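Long-range contact in glycerol uptake operon antiterminator-related protein (Thermotoga maritima, PDB 1VKF), which is probably a glycerol-3-phosphate-responsive antiterminator, a TIM-barrel-type protein thought to help regulate transcription of glycerol uptake genes: residues I76-I90 with V97-F110. Sequence-based numbering, arbitrary orientation.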
ATOM      1  N   ILE A  76       1.742   1.643 -15.609  1.00  6.61           N
ATOM      2  CA  ILE A  76       2.646   1.068 -14.596  1.00  8.00           C
ATOM      3  C   ILE A  76       4.109   1.412 -14.903  1.00  9.79           C
ATOM      4  O   ILE A  76       4.864   1.825 -13.994  1.00  8.84           O
ATOM      5  CB  ILE A  76       2.484  -0.467 -14.511  1.00  8.54           C
ATOM      6  CG1 ILE A  76       1.117  -0.891 -13.982  1.00 12.28           C
ATOM      7  CG2 ILE A  76       3.595  -1.057 -13.673  1.00 15.82           C
ATOM      8  CD1 ILE A  76       0.699  -2.268 -14.448  1.00 16.94           C
ATOM      9  N   LEU A  77       4.498   1.305 -16.182  1.00  6.36           N
ATOM     10  CA  LEU A  77       5.844   1.683 -16.635  1.00  6.16           C
ATOM     11  C   LEU A  77       6.107   3.179 -16.445  1.00  2.93           C
ATOM     12  O   LEU A  77       7.236   3.535 -16.112  1.00  6.63           O
ATOM     13  CB  LEU A  77       6.122   1.303 -18.094  1.00  4.06           C
ATOM     14  CG  LEU A  77       6.151  -0.205 -18.288  1.00  7.13           C
ATOM     15  CD1 LEU A  77       6.291  -0.538 -19.766  1.00  7.76           C
ATOM     16  CD2 LEU A  77       7.232  -0.841 -17.427  1.00 14.36           C
ATOM     17  N   PHE A  78       5.100   4.076 -16.573  1.00  8.38           N
ATOM     18  CA  PHE A  78       5.251   5.455 -16.288  1.00 10.45           C
ATOM     19  C   PHE A  78       5.563   5.724 -14.828  1.00  9.52           C
ATOM     20  O   PHE A  78       6.445   6.526 -14.515  1.00  7.31           O
ATOM     21  CB  PHE A  78       3.947   6.192 -16.670  1.00  5.85           C
ATOM     22  CG  PHE A  78       3.968   7.656 -16.442  1.00  5.65           C
ATOM     23  CD1 PHE A  78       3.606   8.126 -15.215  1.00 10.03           C
ATOM     24  CD2 PHE A  78       4.378   8.513 -17.449  1.00  7.57           C
ATOM     25  CE1 PHE A  78       3.606   9.514 -14.960  1.00  8.02           C
ATOM     26  CE2 PHE A  78       4.371   9.900 -17.230  1.00 10.00           C
ATOM     27  CZ  PHE A  78       4.003  10.382 -15.974  1.00 14.15           C
ATOM     28  N   VAL A  79       4.864   5.014 -13.944  1.00  9.33           N
ATOM     29  CA  VAL A  79       5.076   5.178 -12.535  1.00  7.76           C
ATOM     30  C   VAL A  79       6.513   4.649 -12.175  1.00  6.00           C
ATOM     31  O   VAL A  79       7.203   5.271 -11.357  1.00  9.05           O
ATOM     32  CB  VAL A  79       3.945   4.451 -11.737  1.00  7.13           C
ATOM     33  CG1 VAL A  79       4.286   4.424 -10.276  1.00  8.78           C
ATOM     34  CG2 VAL A  79       2.635   5.183 -11.988  1.00  9.57           C
ATOM     35  N   LYS A  80       6.949   3.549 -12.781  1.00  8.17           N
ATOM     36  CA  LYS A  80       8.312   3.082 -12.587  1.00 10.67           C
ATOM     37  C   LYS A  80       9.351   4.106 -13.069  1.00 11.97           C
ATOM     38  O   LYS A  80      10.301   4.450 -12.331  1.00 12.96           O
ATOM     39  CB  LYS A  80       8.515   1.706 -13.250  1.00 11.80           C
ATOM     40  CG  LYS A  80       9.885   1.080 -12.991  1.00 22.51           C
ATOM     41  CD  LYS A  80       9.926   0.510 -11.565  1.00 29.20           C
ATOM     42  CE  LYS A  80      11.214  -0.271 -11.275  1.00 37.29           C
ATOM     43  NZ  LYS A  80      12.231   0.632 -10.672  1.00 34.68           N
ATOM     44  N   LYS A  81       9.132   4.661 -14.253  1.00 14.16           N
ATOM     45  CA  LYS A  81      10.016   5.731 -14.805  1.00 13.77           C
ATOM     46  C   LYS A  81      10.084   6.963 -13.930  1.00 12.57           C
ATOM     47  O   LYS A  81      11.133   7.665 -13.828  1.00 12.18           O
ATOM     48  CB  LYS A  81       9.519   6.134 -16.194  1.00 17.79           C
ATOM     49  CG  LYS A  81       9.908   5.185 -17.303  1.00 29.41           C
ATOM     50  CD  LYS A  81      10.279   5.926 -18.605  1.00 34.17           C
ATOM     51  CE  LYS A  81      10.998   4.973 -19.560  1.00 34.48           C
ATOM     52  NZ  LYS A  81      11.093   5.496 -20.957  1.00 43.75           N
ATOM     53  N   ALA A  82       8.975   7.273 -13.275  1.00  9.91           N
ATOM     54  CA  ALA A  82       8.936   8.430 -12.396  1.00  8.68           C
ATOM     55  C   ALA A  82       9.750   8.242 -11.136  1.00  9.32           C
ATOM     56  O   ALA A  82      10.002   9.201 -10.461  1.00 11.45           O
ATOM     57  CB  ALA A  82       7.499   8.802 -12.030  1.00  9.70           C
ATOM     58  N   GLY A  83      10.075   6.988 -10.801  1.00 11.68           N
ATOM     59  CA  GLY A  83      11.012   6.627  -9.728  1.00 13.27           C
ATOM     60  C   GLY A  83      10.438   5.800  -8.572  1.00 12.12           C
ATOM     61  O   GLY A  83      11.075   5.634  -7.521  1.00 11.56           O
ATOM     62  N   ALA A  84       9.257   5.238  -8.772  1.00  9.08           N
ATOM     63  CA  ALA A  84       8.601   4.438  -7.715  1.00  7.42           C
ATOM     64  C   ALA A  84       9.298   3.111  -7.558  1.00  7.87           C
ATOM     65  O   ALA A  84       9.791   2.526  -8.510  1.00 11.67           O
ATOM     66  CB  ALA A  84       7.114   4.233  -8.042  1.00 10.28           C
ATOM     67  N   ASP A  85       9.311   2.627  -6.321  1.00  6.46           N
ATOM     68  CA  ASP A  85       9.793   1.309  -6.052  1.00  7.99           C
ATOM     69  C   ASP A  85       8.777   0.235  -6.325  1.00  9.74           C
ATOM     70  O   ASP A  85       9.125  -0.942  -6.537  1.00  9.50           O
ATOM     71  CB  ASP A  85      10.317   1.209  -4.626  1.00  9.32           C
ATOM     72  CG  ASP A  85      11.490   2.118  -4.402  1.00 16.71           C
ATOM     73  OD1 ASP A  85      12.502   2.018  -5.154  1.00 17.71           O
ATOM     74  OD2 ASP A  85      11.434   3.060  -3.590  1.00 14.70           O
ATOM     75  N   GLY A  86       7.529   0.610  -6.275  1.00  9.97           N
ATOM     76  CA  GLY A  86       6.433  -0.300  -6.558  1.00 12.15           C
ATOM     77  C   GLY A  86       5.095   0.411  -6.644  1.00  8.87           C
ATOM     78  O   GLY A  86       4.973   1.642  -6.495  1.00  8.66           O
ATOM     79  N   ILE A  87       4.056  -0.382  -6.901  1.00  7.93           N
ATOM     80  CA  ILE A  87       2.746   0.139  -7.023  1.00  6.87           C
ATOM     81  C   ILE A  87       1.782  -0.514  -6.041  1.00  6.85           C
ATOM     82  O   ILE A  87       1.962  -1.631  -5.629  1.00  6.83           O
ATOM     83  CB  ILE A  87       2.195   0.047  -8.458  1.00  8.53           C
ATOM     84  CG1 ILE A  87       2.036  -1.385  -8.911  1.00 11.12           C
ATOM     85  CG2 ILE A  87       3.107   0.815  -9.470  1.00 10.02           C
ATOM     86  CD1 ILE A  87       0.683  -1.907  -8.769  1.00 13.44           C
ATOM     87  N   ILE A  88       0.716   0.209  -5.754  1.00  6.82           N
ATOM     88  CA  ILE A  88      -0.454  -0.256  -5.016  1.00  8.52           C
ATOM     89  C   ILE A  88      -1.659  -0.054  -5.928  1.00  9.98           C
ATOM     90  O   ILE A  88      -1.730   0.919  -6.658  1.00  7.71           O
ATOM     91  CB  ILE A  88      -0.680   0.631  -3.790  1.00 10.25           C
ATOM     92  CG1 ILE A  88       0.477   0.500  -2.790  1.00 13.06           C
ATOM     93  CG2 ILE A  88      -1.978   0.271  -3.071  1.00 15.31           C
ATOM     94  CD1 ILE A  88       0.639   1.709  -1.946  1.00 16.06           C
ATOM     95  N   THR A  89      -2.575  -0.999  -5.929  1.00 10.12           N
ATOM     96  CA  THR A  89      -3.747  -0.891  -6.778  1.00  8.51           C
ATOM     97  C   THR A  89      -4.842  -1.839  -6.261  1.00  9.44           C
ATOM     98  O   THR A  89      -4.528  -2.815  -5.604  1.00  9.56           O
ATOM     99  CB  THR A  89      -3.373  -1.289  -8.256  1.00  5.68           C
ATOM    100  OG1 THR A  89      -4.493  -1.107  -9.118  1.00  8.15           O
ATOM    101  CG2 THR A  89      -3.015  -2.759  -8.397  1.00  8.58           C
ATOM    102  N   ILE A  90      -6.077  -1.520  -6.589  1.00  9.62           N
ATOM    103  CA  ILE A  90      -7.240  -2.417  -6.344  1.00 10.47           C
ATOM    104  C   ILE A  90      -7.569  -3.263  -7.584  1.00 12.05           C
ATOM    105  O   ILE A  90      -8.425  -4.142  -7.524  1.00 12.27           O
ATOM    106  CB  ILE A  90      -8.466  -1.575  -5.881  1.00 10.80           C
ATOM    107  CG1 ILE A  90      -9.615  -2.446  -5.295  1.00 19.31           C
ATOM    108  CG2 ILE A  90      -9.082  -0.753  -7.005  1.00 12.46           C
ATOM    109  CD1 ILE A  90      -9.353  -2.985  -3.996  1.00 23.49           C
ATOM    110  N   VAL A  97       0.018  -7.298 -14.379  1.00  9.92           N
ATOM    111  CA  VAL A  97       0.894  -6.701 -15.350  1.00 10.44           C
ATOM    112  C   VAL A  97       2.162  -6.212 -14.631  1.00 11.45           C
ATOM    113  O   VAL A  97       3.255  -6.311 -15.154  1.00  9.70           O
ATOM    114  CB  VAL A  97       0.169  -5.537 -16.122  1.00 13.16           C
ATOM    115  CG1 VAL A  97       1.164  -4.764 -16.961  1.00 17.61           C
ATOM    116  CG2 VAL A  97      -0.908  -6.088 -17.010  1.00 18.26           C
ATOM    117  N   ALA A  98       2.017  -5.639 -13.437  1.00  7.67           N
ATOM    118  CA  ALA A  98       3.173  -5.185 -12.678  1.00 10.53           C
ATOM    119  C   ALA A  98       4.082  -6.369 -12.446  1.00 11.93           C
ATOM    120  O   ALA A  98       5.241  -6.297 -12.739  1.00 12.31           O
ATOM    121  CB  ALA A  98       2.773  -4.570 -11.386  1.00 13.64           C
ATOM    122  N   LYS A  99       3.518  -7.441 -11.929  1.00 11.01           N
ATOM    123  CA  LYS A  99       4.266  -8.659 -11.618  1.00 13.59           C
ATOM    124  C   LYS A  99       5.001  -9.228 -12.843  1.00 13.62           C
ATOM    125  O   LYS A  99       6.165  -9.579 -12.752  1.00 15.25           O
ATOM    126  CB  LYS A  99       3.295  -9.688 -11.027  1.00 15.52           C
ATOM    127  CG  LYS A  99       3.931 -10.993 -10.595  1.00 24.65           C
ATOM    128  CD  LYS A  99       2.833 -11.990 -10.204  1.00 33.27           C
ATOM    129  CE  LYS A  99       3.324 -13.123  -9.326  1.00 36.95           C
ATOM    130  NZ  LYS A  99       2.149 -13.686  -8.619  1.00 31.59           N
ATOM    131  N   LYS A 100       4.305  -9.301 -13.969  1.00 15.00           N
ATOM    132  CA  LYS A 100       4.864  -9.762 -15.245  1.00 14.48           C
ATOM    133  C   LYS A 100       6.094  -8.939 -15.678  1.00 13.76           C
ATOM    134  O   LYS A 100       6.989  -9.455 -16.355  1.00 15.48           O
ATOM    135  CB  LYS A 100       3.801  -9.637 -16.335  1.00 14.07           C
ATOM    136  CG  LYS A 100       2.862 -10.841 -16.397  1.00 27.57           C
ATOM    137  N   ASN A 101       6.114  -7.661 -15.299  1.00 10.84           N
ATOM    138  CA  ASN A 101       7.206  -6.765 -15.643  1.00 12.67           C
ATOM    139  C   ASN A 101       8.249  -6.614 -14.543  1.00 15.90           C
ATOM    140  O   ASN A 101       9.143  -5.753 -14.644  1.00 16.62           O
ATOM    141  CB  ASN A 101       6.637  -5.393 -16.009  1.00 12.42           C
ATOM    142  CG  ASN A 101       6.059  -5.365 -17.389  1.00 17.81           C
ATOM    143  OD1 ASN A 101       6.824  -5.272 -18.366  1.00 16.94           O
ATOM    144  ND2 ASN A 101       4.718  -5.498 -17.509  1.00 10.30           N
ATOM    145  N   GLY A 102       8.120  -7.424 -13.485  1.00 17.25           N
ATOM    146  CA  GLY A 102       9.097  -7.441 -12.403  1.00 16.56           C
ATOM    147  C   GLY A 102       9.035  -6.257 -11.465  1.00 15.03           C
ATOM    148  O   GLY A 102      10.007  -5.949 -10.776  1.00 13.86           O
ATOM    149  N   ILE A 103       7.854  -5.636 -11.388  1.00  9.06           N
ATOM    150  CA  ILE A 103       7.618  -4.461 -10.583  1.00 12.65           C
ATOM    151  C   ILE A 103       6.869  -4.884  -9.294  1.00  9.67           C
ATOM    152  O   ILE A 103       5.780  -5.445  -9.361  1.00 10.30           O
ATOM    153  CB  ILE A 103       6.824  -3.476 -11.393  1.00  9.34           C
ATOM    154  CG1 ILE A 103       7.696  -2.971 -12.574  1.00 13.68           C
ATOM    155  CG2 ILE A 103       6.402  -2.313 -10.530  1.00 10.79           C
ATOM    156  CD1 ILE A 103       6.938  -2.349 -13.700  1.00 18.67           C
ATOM    157  N   PRO A 104       7.472  -4.656  -8.132  1.00 13.06           N
ATOM    158  CA  PRO A 104       6.778  -4.889  -6.849  1.00 12.82           C
ATOM    159  C   PRO A 104       5.387  -4.250  -6.816  1.00 10.05           C
ATOM    160  O   PRO A 104       5.161  -3.104  -7.286  1.00 11.18           O
ATOM    161  CB  PRO A 104       7.700  -4.218  -5.840  1.00 13.37           C
ATOM    162  CG  PRO A 104       9.070  -4.303  -6.491  1.00 12.07           C
ATOM    163  CD  PRO A 104       8.853  -4.178  -7.929  1.00 12.36           C
ATOM    164  N   ALA A 105       4.439  -5.006  -6.275  1.00  9.63           N
ATOM    165  CA  ALA A 105       3.058  -4.578  -6.282  1.00  9.78           C
ATOM    166  C   ALA A 105       2.331  -5.046  -5.024  1.00  9.04           C
ATOM    167  O   ALA A 105       2.614  -6.156  -4.523  1.00 14.16           O
ATOM    168  CB  ALA A 105       2.345  -5.080  -7.521  1.00  8.00           C
ATOM    169  N   VAL A 106       1.439  -4.178  -4.538  1.00  6.93           N
ATOM    170  CA  VAL A 106       0.571  -4.492  -3.447  1.00  9.13           C
ATOM    171  C   VAL A 106      -0.869  -4.423  -3.945  1.00 11.58           C
ATOM    172  O   VAL A 106      -1.265  -3.418  -4.519  1.00 11.15           O
ATOM    173  CB  VAL A 106       0.759  -3.511  -2.278  1.00 10.87           C
ATOM    174  CG1 VAL A 106      -0.151  -3.859  -1.153  1.00 11.09           C
ATOM    175  CG2 VAL A 106       2.215  -3.567  -1.805  1.00 14.34           C
ATOM    176  N   LEU A 107      -1.656  -5.467  -3.671  1.00 10.31           N
ATOM    177  CA  LEU A 107      -3.059  -5.507  -4.051  1.00  9.02           C
ATOM    178  C   LEU A 107      -3.899  -5.132  -2.852  1.00 12.30           C
ATOM    179  O   LEU A 107      -3.774  -5.749  -1.791  1.00 10.12           O
ATOM    180  CB  LEU A 107      -3.487  -6.879  -4.552  1.00 10.25           C
ATOM    181  CG  LEU A 107      -4.959  -6.948  -5.040  1.00 13.89           C
ATOM    182  CD1 LEU A 107      -5.186  -6.201  -6.314  1.00 16.06           C
ATOM    183  CD2 LEU A 107      -5.360  -8.415  -5.223  1.00 21.94           C
ATOM    184  N   ARG A 108      -4.730  -4.112  -3.024  1.00 10.27           N
ATOM    185  CA  ARG A 108      -5.707  -3.722  -2.001  1.00 16.09           C
ATOM    186  C   ARG A 108      -6.868  -4.714  -1.949  1.00 15.22           C
ATOM    187  O   ARG A 108      -7.235  -5.321  -2.964  1.00 15.29           O
ATOM    188  CB  ARG A 108      -6.252  -2.340  -2.261  1.00 15.87           C
ATOM    189  CG  ARG A 108      -5.256  -1.198  -2.181  1.00 21.74           C
ATOM    190  CD  ARG A 108      -5.927   0.189  -2.291  1.00 31.61           C
ATOM    191  NE  ARG A 108      -5.563   0.988  -1.140  1.00 37.59           N
ATOM    192  CZ  ARG A 108      -6.361   1.793  -0.443  1.00 31.94           C
ATOM    193  NH1 ARG A 108      -7.615   1.978  -0.793  1.00 32.33           N
ATOM    194  NH2 ARG A 108      -5.863   2.445   0.615  1.00 43.70           N
ATOM    195  N   PHE A 109      -7.440  -4.863  -0.747  1.00 12.64           N
ATOM    196  CA  PHE A 109      -8.437  -5.871  -0.428  1.00 12.30           C
ATOM    197  C   PHE A 109      -9.424  -5.172   0.536  1.00 11.39           C
ATOM    198  O   PHE A 109      -9.062  -4.799   1.655  1.00 11.60           O
ATOM    199  CB  PHE A 109      -7.692  -7.042   0.210  1.00 11.27           C
ATOM    200  CG  PHE A 109      -8.535  -8.230   0.611  1.00 13.28           C
ATOM    201  CD1 PHE A 109      -9.886  -8.141   0.863  1.00 27.55           C
ATOM    202  CD2 PHE A 109      -7.939  -9.468   0.696  1.00 22.34           C
ATOM    203  CE1 PHE A 109     -10.612  -9.263   1.204  1.00 31.49           C
ATOM    204  CE2 PHE A 109      -8.669 -10.609   1.033  1.00 31.68           C
ATOM    205  CZ  PHE A 109      -9.996 -10.494   1.295  1.00 26.39           C
ATOM    206  N   PHE A 110     -10.678  -4.954   0.085  1.00  8.79           N
ATOM    207  CA  PHE A 110     -11.676  -4.299   0.895  1.00  9.10           C
ATOM    208  C   PHE A 110     -12.463  -5.429   1.632  1.00 11.91           C
ATOM    209  O   PHE A 110     -13.317  -6.110   1.028  1.00  9.80           O
ATOM    210  CB  PHE A 110     -12.647  -3.511   0.004  1.00  8.04           C
ATOM    211  CG  PHE A 110     -12.042  -2.334  -0.729  1.00 14.70           C
ATOM    212  CD1 PHE A 110     -10.855  -1.730  -0.322  1.00 20.00           C
ATOM    213  CD2 PHE A 110     -12.726  -1.784  -1.821  1.00 20.11           C
ATOM    214  CE1 PHE A 110     -10.345  -0.626  -1.018  1.00 18.93           C
ATOM    215  CE2 PHE A 110     -12.201  -0.684  -2.504  1.00 21.74           C
ATOM    216  CZ  PHE A 110     -11.020  -0.126  -2.104  1.00 22.83           C
TER
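The F110 ring receives I90 over one face, with methyl CD1 3.8 Å above the ring centre, a CH-pi contact, while R108 NH1 lies in plane at the ring edge. I90 reaches this far because CG1 is anti to its backbone N (chi1 -167°); the same methyl also meets R108 CB at 3.6 Å, so a branched aliphatic side chain whose CG1 arm ends in a methyl suits the place. Cut back to alanine, I90 would probably leave that ring face without its methyl partner and a gap beside R108 CB. I88 CG2 packs against the aliphatic part of R108, 3.7 Å from its CG; R108 NE is salt-bridged to E133, and a bound citrate, probably from the crystallisation liquor, lies beside this side chain. Between the strands, I87 N bonds to P104 O, V106 N to I87 O (2.8 Å), T89 N to V106 O and R108 N to T89 O. Proline, lacking an N-H, still serves as acceptor. At the helices, I76 CD1 meets V97 CG1 at 3.6 Å, and I76 CG2 touches I103 CD1; small A98 lets its helix lie close to I76 and I87. I103 follows the Schellman motif ending helix 92-100, where G102 takes the positive phi that glycine adopts easily. Parallel strands 86-89 and 105-110, joined through helix 92-100, form a beta-alpha-beta crossover of the TIM-barrel fold.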